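Local coordinates for protein probable manganase-dependent inorganic pyrophosphatase (Clostridium perfringens, PDB 3L2B) that probably hydrolyses inorganic pyrophosphate in a manganese-dependent way, here represented by its regulatory CBS and DRTGG region, which binds the activator diadenosine tetraphosphate, at residues D15-L20 with K36-I41; N48-M53 with D194-V199; T56-A61 with D188-K193. All blocks are in the same frame, centred on the assembly; numbering follows the deposited sequence.

Interaction 1 (D15-L20 with K36-I41). With B4P (bis(adenosine)-5'-tetraphosphate), chain C.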
# COMPACT_ATOMS: atom_id res chain seq x y z
N ASP A 15 24.07 -13.11 -8.61
CA ASP A 15 23.66 -12.73 -7.27
C ASP A 15 23.04 -13.93 -6.60
O ASP A 15 21.99 -14.44 -7.01
CB ASP A 15 22.63 -11.59 -7.30
CG ASP A 15 23.06 -10.42 -8.15
OD1 ASP A 15 24.22 -9.97 -8.05
OD2 ASP A 15 22.22 -9.95 -8.94
N LYS A 16 23.71 -14.40 -5.55
CA LYS A 16 23.14 -15.43 -4.72
C LYS A 16 22.14 -14.71 -3.85
O LYS A 16 22.50 -13.81 -3.11
CB LYS A 16 24.19 -16.12 -3.86
CG LYS A 16 25.32 -16.74 -4.66
CD LYS A 16 24.84 -17.85 -5.60
CE LYS A 16 25.93 -18.25 -6.60
NZ LYS A 16 27.32 -18.24 -6.02
N ILE A 17 20.88 -15.05 -4.00
CA ILE A 17 19.85 -14.48 -3.13
C ILE A 17 19.18 -15.63 -2.46
O ILE A 17 18.72 -16.54 -3.14
CB ILE A 17 18.73 -13.75 -3.90
CG1 ILE A 17 19.26 -12.94 -5.09
CG2 ILE A 17 17.91 -12.87 -2.95
CD1 ILE A 17 18.12 -12.45 -5.98
N ALA A 18 19.12 -15.59 -1.14
CA ALA A 18 18.32 -16.57 -0.41
C ALA A 18 16.85 -16.27 -0.68
O ALA A 18 16.39 -15.17 -0.41
CB ALA A 18 18.62 -16.51 1.11
N PRO A 19 16.12 -17.24 -1.24
CA PRO A 19 14.70 -17.00 -1.59
C PRO A 19 13.77 -16.98 -0.41
O PRO A 19 14.06 -17.54 0.63
CB PRO A 19 14.34 -18.18 -2.49
CG PRO A 19 15.40 -19.22 -2.25
CD PRO A 19 16.61 -18.55 -1.70
N LEU A 20 12.64 -16.31 -0.59
CA LEU A 20 11.58 -16.28 0.41
C LEU A 20 10.75 -17.56 0.38
O LEU A 20 10.43 -18.11 -0.67
CB LEU A 20 10.65 -15.10 0.14
CG LEU A 20 11.30 -13.72 0.26
CD1 LEU A 20 10.30 -12.65 -0.05
CD2 LEU A 20 11.89 -13.52 1.67
N LYS A 36 18.60 -5.77 1.80
CA LYS A 36 19.52 -6.34 0.80
C LYS A 36 19.49 -5.58 -0.54
O LYS A 36 20.07 -6.02 -1.53
CB LYS A 36 19.24 -7.83 0.59
CG LYS A 36 19.34 -8.66 1.89
CD LYS A 36 19.52 -10.16 1.58
CE LYS A 36 19.40 -11.06 2.84
NZ LYS A 36 20.60 -10.98 3.76
N ASN A 37 18.83 -4.43 -0.53
CA ASN A 37 18.83 -3.51 -1.66
C ASN A 37 18.29 -4.12 -2.94
O ASN A 37 18.72 -3.80 -4.05
CB ASN A 37 20.25 -2.96 -1.89
CG ASN A 37 20.24 -1.67 -2.69
OD1 ASN A 37 19.39 -0.80 -2.49
ND2 ASN A 37 21.20 -1.53 -3.62
N LEU A 38 17.33 -5.01 -2.78
CA LEU A 38 16.73 -5.73 -3.90
C LEU A 38 15.48 -5.03 -4.42
O LEU A 38 14.78 -4.38 -3.66
CB LEU A 38 16.42 -7.17 -3.48
CG LEU A 38 17.61 -7.95 -2.92
CD1 LEU A 38 17.14 -9.25 -2.30
CD2 LEU A 38 18.66 -8.22 -4.00
N LYS A 39 15.23 -5.14 -5.72
CA LYS A 39 14.00 -4.63 -6.34
C LYS A 39 13.05 -5.79 -6.54
O LYS A 39 11.83 -5.63 -6.69
CB LYS A 39 14.31 -3.96 -7.69
CG LYS A 39 15.48 -2.96 -7.62
CD LYS A 39 15.77 -2.23 -8.95
CE LYS A 39 16.33 -3.16 -10.02
NZ LYS A 39 16.46 -2.48 -11.33
N SER A 40 13.62 -6.98 -6.56
CA SER A 40 12.82 -8.21 -6.56
C SER A 40 13.55 -9.32 -5.83
O SER A 40 14.75 -9.21 -5.51
CB SER A 40 12.49 -8.65 -7.96
OG SER A 40 13.68 -9.08 -8.58
N ILE A 41 12.80 -10.37 -5.54
CA ILE A 41 13.31 -11.48 -4.75
C ILE A 41 12.53 -12.74 -5.05
O ILE A 41 11.29 -12.74 -5.09
CB ILE A 41 13.28 -11.17 -3.24
CG1 ILE A 41 14.06 -12.23 -2.45
CG2 ILE A 41 11.85 -11.07 -2.75
CD1 ILE A 41 14.11 -11.97 -0.94
PA B4P C . 11.70 -4.77 -14.58
O1A B4P C . 11.39 -4.34 -15.94
O2A B4P C . 12.88 -5.84 -14.47
O3A B4P C . 11.93 -3.44 -13.75
PB B4P C . 12.71 -3.23 -12.37
O1B B4P C . 14.16 -3.39 -12.55
O2B B4P C . 12.07 -4.14 -11.23
O3B B4P C . 12.30 -1.70 -12.11
PG B4P C . 13.16 -0.47 -12.67
O1G B4P C . 13.54 -0.77 -14.07
O2G B4P C . 12.44 0.93 -12.45
O3G B4P C . 14.43 -0.42 -11.70
PD B4P C . 15.48 0.80 -11.81
O1D B4P C . 16.81 0.35 -11.37
O2D B4P C . 15.45 1.42 -13.29
O5E B4P C . 10.40 -5.49 -14.00
C5E B4P C . 9.25 -4.71 -13.67
C4E B4P C . 8.29 -5.62 -12.92
O4E B4P C . 8.06 -6.80 -13.69
C3E B4P C . 8.89 -6.10 -11.62
O3E B4P C . 8.39 -5.32 -10.57
C2E B4P C . 8.50 -7.55 -11.50
O2E B4P C . 7.28 -7.68 -10.79
C1E B4P C . 8.27 -8.01 -12.91
N9A B4P C . 9.45 -8.83 -13.31
C8A B4P C . 10.75 -8.52 -13.11
N7A B4P C . 11.57 -9.51 -13.57
C5A B4P C . 10.80 -10.48 -14.07
C6A B4P C . 11.01 -11.78 -14.69
N6A B4P C . 12.24 -12.26 -14.91
N1A B4P C . 9.93 -12.51 -15.05
C2A B4P C . 8.68 -12.04 -14.86
N3A B4P C . 8.42 -10.87 -14.29
C4A B4P C . 9.40 -10.04 -13.87
O5F B4P C . 14.85 1.82 -10.77
C5F B4P C . 14.71 1.42 -9.42
C4F B4P C . 14.07 2.55 -8.66
O4F B4P C . 14.98 3.66 -8.63
C3F B4P C . 12.80 3.01 -9.34
O3F B4P C . 11.65 2.45 -8.70
C2F B4P C . 12.84 4.52 -9.20
O2F B4P C . 12.15 4.83 -8.01
C1F B4P C . 14.32 4.86 -9.08
N9B B4P C . 14.77 5.33 -10.41
C8B B4P C . 14.45 4.83 -11.61
N7B B4P C . 15.02 5.56 -12.60
C5B B4P C . 15.72 6.55 -12.04
C6B B4P C . 16.54 7.67 -12.52
N6B B4P C . 16.75 7.88 -13.83
N1B B4P C . 17.09 8.48 -11.60
C2B B4P C . 16.90 8.29 -10.28
N3B B4P C . 16.15 7.30 -9.78
C4B B4P C . 15.54 6.41 -10.60
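I17 of the loop 15-20 packs on L38 and I41 of the segment 36-41, and L20 on I41, an apolar layer within the first CBS domain, where the N-terminal loop packs on the start of strand 40-44. I17 lies with CG2 anti to its backbone N and CG1 beside it (chi1 -40°). That methyl is the part that touches: CG2 of I17 rests 3.8 Å from CD1 of L38, the two side chains sliding past each other in opposite directions, and 3.9 Å from CG1 of I41. The extended chain of I41 runs across L20 at about a right angle. CD1 of I41 sits against CG of L20, while CG2 of I41 and CD1 of L20 are pressed to 3.5 Å, tighter than usual for two methyl carbons. Helix 26-35 covers L20 and I41 through I32. K39, between L38 and S40, instead reaches toward the tetraphosphate: its chain bends at chi3 (-69°), and NZ, which also makes a weak hydrogen bond to S218, donates to phosphate oxygens O1B at 2.8 Å, O3G at 2.9 Å and O1D at 2.9 Å of B4P.

Interaction 2 (N48-M53 with D194-V199). With B4P (bis(adenosine)-5'-tetraphosphate), chain C.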
# COMPACT_ATOMS: atom_id res chain seq x y z
N ASN A 48 13.29 -25.86 -2.18
CA ASN A 48 13.99 -24.75 -2.78
C ASN A 48 13.78 -24.78 -4.29
O ASN A 48 14.64 -24.41 -5.05
CB ASN A 48 15.47 -24.82 -2.42
CG ASN A 48 16.15 -23.48 -2.50
OD1 ASN A 48 15.69 -22.50 -1.92
ND2 ASN A 48 17.27 -23.42 -3.22
N HIS A 49 12.61 -25.27 -4.70
CA HIS A 49 12.15 -25.11 -6.08
C HIS A 49 11.47 -23.72 -6.21
O HIS A 49 10.91 -23.20 -5.24
CB HIS A 49 11.20 -26.25 -6.47
CG HIS A 49 11.88 -27.59 -6.64
ND1 HIS A 49 11.32 -28.63 -7.35
CD2 HIS A 49 13.08 -28.03 -6.20
CE1 HIS A 49 12.16 -29.65 -7.35
NE2 HIS A 49 13.24 -29.32 -6.66
N LEU A 50 11.54 -23.14 -7.41
CA LEU A 50 11.01 -21.79 -7.67
C LEU A 50 9.49 -21.79 -7.76
O LEU A 50 8.89 -22.54 -8.50
CB LEU A 50 11.63 -21.18 -8.96
CG LEU A 50 11.38 -19.67 -9.24
CD1 LEU A 50 11.93 -18.74 -8.15
CD2 LEU A 50 11.95 -19.30 -10.60
N LEU A 51 8.86 -20.96 -6.96
CA LEU A 51 7.40 -20.82 -7.07
C LEU A 51 7.01 -19.52 -7.79
O LEU A 51 5.99 -19.45 -8.46
CB LEU A 51 6.76 -20.84 -5.69
CG LEU A 51 6.74 -22.16 -4.94
CD1 LEU A 51 6.13 -21.89 -3.55
CD2 LEU A 51 5.99 -23.30 -5.69
N GLY A 52 7.84 -18.51 -7.64
CA GLY A 52 7.59 -17.20 -8.25
C GLY A 52 8.58 -16.11 -7.83
O GLY A 52 9.69 -16.39 -7.35
N MET A 53 8.14 -14.88 -8.01
CA MET A 53 8.96 -13.70 -7.73
C MET A 53 8.14 -12.51 -7.18
O MET A 53 7.02 -12.23 -7.64
CB MET A 53 9.69 -13.27 -9.00
CG MET A 53 10.62 -12.08 -8.80
SD MET A 53 11.02 -11.26 -10.37
CE MET A 53 12.70 -11.85 -10.66
N ASP A 194 2.74 -16.70 -12.96
CA ASP A 194 2.61 -16.98 -14.38
C ASP A 194 3.53 -16.10 -15.20
O ASP A 194 3.73 -14.92 -14.89
CB ASP A 194 1.16 -16.76 -14.80
CG ASP A 194 0.21 -17.63 -14.01
OD1 ASP A 194 0.36 -18.87 -14.09
OD2 ASP A 194 -0.65 -17.08 -13.29
N ASN A 195 4.12 -16.70 -16.22
CA ASN A 195 5.00 -15.97 -17.15
C ASN A 195 6.22 -15.33 -16.45
O ASN A 195 6.78 -14.33 -16.89
CB ASN A 195 4.18 -14.92 -17.93
CG ASN A 195 2.77 -15.43 -18.30
OD1 ASN A 195 1.76 -14.95 -17.78
ND2 ASN A 195 2.70 -16.42 -19.19
N LEU A 196 6.60 -15.93 -15.33
CA LEU A 196 7.88 -15.62 -14.71
C LEU A 196 8.91 -16.18 -15.65
O LEU A 196 8.77 -17.30 -16.13
CB LEU A 196 8.01 -16.26 -13.32
CG LEU A 196 9.31 -16.02 -12.56
CD1 LEU A 196 9.74 -14.55 -12.51
CD2 LEU A 196 9.18 -16.55 -11.16
N VAL A 197 9.90 -15.37 -15.98
CA VAL A 197 10.96 -15.81 -16.87
C VAL A 197 12.21 -16.08 -16.06
O VAL A 197 12.78 -15.18 -15.45
CB VAL A 197 11.23 -14.78 -17.98
CG1 VAL A 197 12.31 -15.26 -18.92
CG2 VAL A 197 9.92 -14.46 -18.75
N ALA A 198 12.61 -17.35 -16.05
CA ALA A 198 13.79 -17.82 -15.34
C ALA A 198 14.76 -18.39 -16.33
O ALA A 198 14.39 -18.74 -17.43
CB ALA A 198 13.40 -18.90 -14.36
N VAL A 199 16.01 -18.48 -15.92
CA VAL A 199 17.03 -19.14 -16.71
C VAL A 199 17.66 -20.27 -15.91
O VAL A 199 17.64 -20.28 -14.68
CB VAL A 199 18.10 -18.15 -17.21
CG1 VAL A 199 17.45 -17.00 -17.93
CG2 VAL A 199 18.93 -17.63 -16.08
PA B4P C . 11.70 -4.77 -14.58
O1A B4P C . 11.39 -4.34 -15.94
O2A B4P C . 12.88 -5.84 -14.47
O3A B4P C . 11.93 -3.44 -13.75
PB B4P C . 12.71 -3.23 -12.37
O1B B4P C . 14.16 -3.39 -12.55
O2B B4P C . 12.07 -4.14 -11.23
O3B B4P C . 12.30 -1.70 -12.11
PG B4P C . 13.16 -0.47 -12.67
O1G B4P C . 13.54 -0.77 -14.07
O2G B4P C . 12.44 0.93 -12.45
O3G B4P C . 14.43 -0.42 -11.70
PD B4P C . 15.48 0.80 -11.81
O1D B4P C . 16.81 0.35 -11.37
O2D B4P C . 15.45 1.42 -13.29
O5E B4P C . 10.40 -5.49 -14.00
C5E B4P C . 9.25 -4.71 -13.67
C4E B4P C . 8.29 -5.62 -12.92
O4E B4P C . 8.06 -6.80 -13.69
C3E B4P C . 8.89 -6.10 -11.62
O3E B4P C . 8.39 -5.32 -10.57
C2E B4P C . 8.50 -7.55 -11.50
O2E B4P C . 7.28 -7.68 -10.79
C1E B4P C . 8.27 -8.01 -12.91
N9A B4P C . 9.45 -8.83 -13.31
C8A B4P C . 10.75 -8.52 -13.11
N7A B4P C . 11.57 -9.51 -13.57
C5A B4P C . 10.80 -10.48 -14.07
C6A B4P C . 11.01 -11.78 -14.69
N6A B4P C . 12.24 -12.26 -14.91
N1A B4P C . 9.93 -12.51 -15.05
C2A B4P C . 8.68 -12.04 -14.86
N3A B4P C . 8.42 -10.87 -14.29
C4A B4P C . 9.40 -10.04 -13.87
O5F B4P C . 14.85 1.82 -10.77
C5F B4P C . 14.71 1.42 -9.42
C4F B4P C . 14.07 2.55 -8.66
O4F B4P C . 14.98 3.66 -8.63
C3F B4P C . 12.80 3.01 -9.34
O3F B4P C . 11.65 2.45 -8.70
C2F B4P C . 12.84 4.52 -9.20
O2F B4P C . 12.15 4.83 -8.01
C1F B4P C . 14.32 4.86 -9.08
N9B B4P C . 14.77 5.33 -10.41
C8B B4P C . 14.45 4.83 -11.61
N7B B4P C . 15.02 5.56 -12.60
C5B B4P C . 15.72 6.55 -12.04
C6B B4P C . 16.54 7.67 -12.52
N6B B4P C . 16.75 7.88 -13.83
N1B B4P C . 17.09 8.48 -11.60
C2B B4P C . 16.90 8.29 -10.28
N3B B4P C . 16.15 7.30 -9.78
C4B B4P C . 15.54 6.41 -10.60
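Strand 50-53 and the irregular segment 194-199 approach most closely at G52 and L196, whose CA atoms are 6.7 Å apart, and the gap widens toward L50 and A198. A classic beta bulge, with L51 and G52 both facing V43, interrupts the strand at this point. L196 fills the gap with its two branches. CD2 lies on the backbone of G52, 3.4 Å from its CA; the same methyl meets CD2 of L50 tip to tip at 3.9 Å. CD1 packs against CB of M53 at 3.7 Å and also lies 3.3 Å from N1A of the B4P adenine. CG of L196 stands trans to the backbone N (chi1 180°), which sends both methyls across to the strand. L50 also reaches A198, its CD2 against the alanine CB, and strand 219-223 adds I223 to this apolar cluster. M53 is extended as far as SD and then turns at chi3 (-104°), bringing SD to 3.7 Å from N7A of B4P and CE close to the same base. The M53 thioether and CD1 of L196 thus cover one face of the adenine, whereas V197 binds its N1A/N6A edge through the backbone: its N donates to N1A at 3.0 Å, almost straight (174°), and its O accepts from N6A at 3.0 Å, somewhat more bent. Strand and loop come from two CBS domains of one chain, and the adenine pocket between them is the nucleotide site characteristic of a Bateman module.

Interaction 3 (T56-A61 with D188-K193). With B4P (bis(adenosine)-5'-tetraphosphate), chain C.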
# COMPACT_ATOMS: atom_id res chain seq x y z
N THR A 56 8.29 -4.78 -6.10
CA THR A 56 7.46 -3.67 -5.61
C THR A 56 6.27 -3.39 -6.54
O THR A 56 5.33 -2.77 -6.10
CB THR A 56 8.23 -2.37 -5.37
OG1 THR A 56 8.71 -1.87 -6.61
CG2 THR A 56 9.39 -2.60 -4.39
N SER A 57 6.30 -3.89 -7.77
CA SER A 57 5.13 -3.82 -8.66
C SER A 57 3.97 -4.70 -8.19
O SER A 57 2.81 -4.29 -8.23
CB SER A 57 5.52 -4.19 -10.08
OG SER A 57 5.73 -5.59 -10.24
N ASN A 58 4.28 -5.91 -7.72
CA ASN A 58 3.26 -6.80 -7.10
C ASN A 58 2.67 -6.18 -5.83
O ASN A 58 1.48 -6.24 -5.54
CB ASN A 58 3.87 -8.15 -6.61
CG ASN A 58 4.58 -8.93 -7.68
OD1 ASN A 58 5.69 -9.40 -7.44
ND2 ASN A 58 3.99 -9.06 -8.86
N ILE A 59 3.58 -5.70 -5.00
CA ILE A 59 3.23 -5.18 -3.68
C ILE A 59 2.34 -3.95 -3.88
O ILE A 59 1.27 -3.84 -3.27
CB ILE A 59 4.46 -4.73 -2.86
CG1 ILE A 59 5.40 -5.93 -2.54
CG2 ILE A 59 4.01 -4.05 -1.54
CD1 ILE A 59 6.60 -5.59 -1.65
N THR A 60 2.76 -3.06 -4.78
CA THR A 60 1.97 -1.84 -5.02
C THR A 60 0.58 -2.19 -5.54
O THR A 60 -0.42 -1.65 -5.06
CB THR A 60 2.65 -0.88 -5.97
OG1 THR A 60 3.87 -0.41 -5.39
CG2 THR A 60 1.76 0.31 -6.28
N ALA A 61 0.53 -3.10 -6.50
CA ALA A 61 -0.74 -3.47 -7.11
C ALA A 61 -1.69 -3.99 -6.04
O ALA A 61 -2.85 -3.64 -6.01
CB ALA A 61 -0.54 -4.49 -8.23
N ASP A 188 3.07 -15.47 -1.62
CA ASP A 188 2.59 -16.33 -2.73
C ASP A 188 1.21 -15.94 -3.22
O ASP A 188 0.81 -16.35 -4.30
CB ASP A 188 2.67 -17.84 -2.42
CG ASP A 188 1.60 -18.31 -1.44
OD1 ASP A 188 1.38 -19.52 -1.37
OD2 ASP A 188 1.03 -17.49 -0.71
N TYR A 189 0.50 -15.12 -2.46
CA TYR A 189 -0.75 -14.57 -2.99
C TYR A 189 -0.48 -13.45 -3.97
O TYR A 189 -1.27 -13.20 -4.87
CB TYR A 189 -1.64 -14.03 -1.89
CG TYR A 189 -3.01 -13.55 -2.39
CD1 TYR A 189 -3.93 -14.45 -2.91
CD2 TYR A 189 -3.36 -12.21 -2.34
CE1 TYR A 189 -5.20 -14.02 -3.34
CE2 TYR A 189 -4.63 -11.77 -2.78
CZ TYR A 189 -5.55 -12.68 -3.27
OH TYR A 189 -6.79 -12.25 -3.70
N VAL A 190 0.65 -12.80 -3.79
CA VAL A 190 0.95 -11.50 -4.43
C VAL A 190 1.98 -11.59 -5.55
O VAL A 190 1.96 -10.86 -6.52
CB VAL A 190 1.43 -10.51 -3.34
CG1 VAL A 190 2.29 -9.38 -3.92
CG2 VAL A 190 0.23 -9.95 -2.62
N MET A 191 2.87 -12.55 -5.41
CA MET A 191 4.02 -12.69 -6.29
C MET A 191 3.60 -12.98 -7.72
O MET A 191 2.55 -13.54 -7.99
CB MET A 191 4.94 -13.82 -5.78
CG MET A 191 4.39 -15.23 -6.03
SD MET A 191 5.23 -16.55 -5.11
CE MET A 191 4.15 -17.88 -5.66
N THR A 192 4.47 -12.60 -8.64
CA THR A 192 4.36 -13.05 -10.03
C THR A 192 4.59 -14.56 -10.10
O THR A 192 5.62 -15.05 -9.66
CB THR A 192 5.42 -12.32 -10.95
OG1 THR A 192 5.32 -10.89 -10.79
CG2 THR A 192 5.23 -12.70 -12.43
N LYS A 193 3.60 -15.30 -10.60
CA LYS A 193 3.71 -16.76 -10.78
C LYS A 193 3.78 -17.09 -12.26
O LYS A 193 4.77 -17.64 -12.76
CB LYS A 193 2.50 -17.48 -10.18
CG LYS A 193 2.44 -17.42 -8.66
CD LYS A 193 1.09 -17.81 -8.11
CE LYS A 193 0.08 -16.63 -8.16
NZ LYS A 193 0.38 -15.47 -7.21
PA B4P C . 11.70 -4.77 -14.58
O1A B4P C . 11.39 -4.34 -15.94
O2A B4P C . 12.88 -5.84 -14.47
O3A B4P C . 11.93 -3.44 -13.75
PB B4P C . 12.71 -3.23 -12.37
O1B B4P C . 14.16 -3.39 -12.55
O2B B4P C . 12.07 -4.14 -11.23
O3B B4P C . 12.30 -1.70 -12.11
PG B4P C . 13.16 -0.47 -12.67
O1G B4P C . 13.54 -0.77 -14.07
O2G B4P C . 12.44 0.93 -12.45
O3G B4P C . 14.43 -0.42 -11.70
PD B4P C . 15.48 0.80 -11.81
O1D B4P C . 16.81 0.35 -11.37
O2D B4P C . 15.45 1.42 -13.29
O5E B4P C . 10.40 -5.49 -14.00
C5E B4P C . 9.25 -4.71 -13.67
C4E B4P C . 8.29 -5.62 -12.92
O4E B4P C . 8.06 -6.80 -13.69
C3E B4P C . 8.89 -6.10 -11.62
O3E B4P C . 8.39 -5.32 -10.57
C2E B4P C . 8.50 -7.55 -11.50
O2E B4P C . 7.28 -7.68 -10.79
C1E B4P C . 8.27 -8.01 -12.91
N9A B4P C . 9.45 -8.83 -13.31
C8A B4P C . 10.75 -8.52 -13.11
N7A B4P C . 11.57 -9.51 -13.57
C5A B4P C . 10.80 -10.48 -14.07
C6A B4P C . 11.01 -11.78 -14.69
N6A B4P C . 12.24 -12.26 -14.91
N1A B4P C . 9.93 -12.51 -15.05
C2A B4P C . 8.68 -12.04 -14.86
N3A B4P C . 8.42 -10.87 -14.29
C4A B4P C . 9.40 -10.04 -13.87
O5F B4P C . 14.85 1.82 -10.77
C5F B4P C . 14.71 1.42 -9.42
C4F B4P C . 14.07 2.55 -8.66
O4F B4P C . 14.98 3.66 -8.63
C3F B4P C . 12.80 3.01 -9.34
O3F B4P C . 11.65 2.45 -8.70
C2F B4P C . 12.84 4.52 -9.20
O2F B4P C . 12.15 4.83 -8.01
C1F B4P C . 14.32 4.86 -9.08
N9B B4P C . 14.77 5.33 -10.41
C8B B4P C . 14.45 4.83 -11.61
N7B B4P C . 15.02 5.56 -12.60
C5B B4P C . 15.72 6.55 -12.04
C6B B4P C . 16.54 7.67 -12.52
N6B B4P C . 16.75 7.88 -13.83
N1B B4P C . 17.09 8.48 -11.60
C2B B4P C . 16.90 8.29 -10.28
N3B B4P C . 16.15 7.30 -9.78
C4B B4P C . 15.54 6.41 -10.60
O HOH W 1 7.41 -9.77 -9.46
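N58 of helix 56-64 is the side chain that meets the segment 188-193, touching it at V190, M191 and T192. D188 begins the segment in a weakly bonded helical turn and gives its carbonyl O to NZ of K193, a bond that reaches the oxygen from above the carbonyl plane. V190 follows, nearest to N58 in the backbone, with their CA atoms 5.9 Å apart. CG1 of V190, anti to its own backbone N (chi1 156°), lies 3.4 Å from CB of N58, and the V190 carbonyl O approaches the same CB at 3.3 Å. M191 adds little across the gap beyond its CA near OD1 of N58, but its O takes a second bond from NZ of K193, this one in the carbonyl plane. At T192 the contact becomes polar. ND2 of N58 donates to OG1 of T192 at 3.0 Å, nearly straight (168°), with the hydroxyl close to the amide plane; the two side chains cross at about a right angle. OD1 of N58 accepts from S55 N and from a water at 2.7 Å, so bonds at both ends of the amide fix its rotation. That water also lies 2.7 Å from OG1 of T192 and a short 2.5 Å from O2E of B4P, a probable water bridge to the ribose. OG of S57 lies 2.7 Å from both O2E and O3E of B4P. K193 ends the segment, its ammonium folded back onto the turn it follows. T56 and T60 of the helix bond to their counterparts in the second subunit. A helix of one CBS domain thus meets helix 187-190 and the loop after it, in the second CBS range, beside the ribose of the bound nucleotide, as in the ligand cleft of a Bateman module.

All three interactions touch the bound B4P. Interaction 1 comes first along the chain and lies wholly within the first CBS domain; interactions 2 and 3 join that domain to the second, with 56-61 and 188-193 nested inside the loop that 48-53 and 194-199 close. Centres lie about 13 Å apart for interactions 1 and 2 and for 2 and 3, and about 15 Å for 1 and 3. Neighbouring strands 40-44 and 50-55 link the first two, and strand 50-55 runs on into helix 56-64. M53 and T192 share a backbone hydrogen bond. Interaction 1 meets mainly the phosphates, 2 the adenine and 3 the ribose, so ligand binding draws on both CBS domains, consistent with a regulatory role.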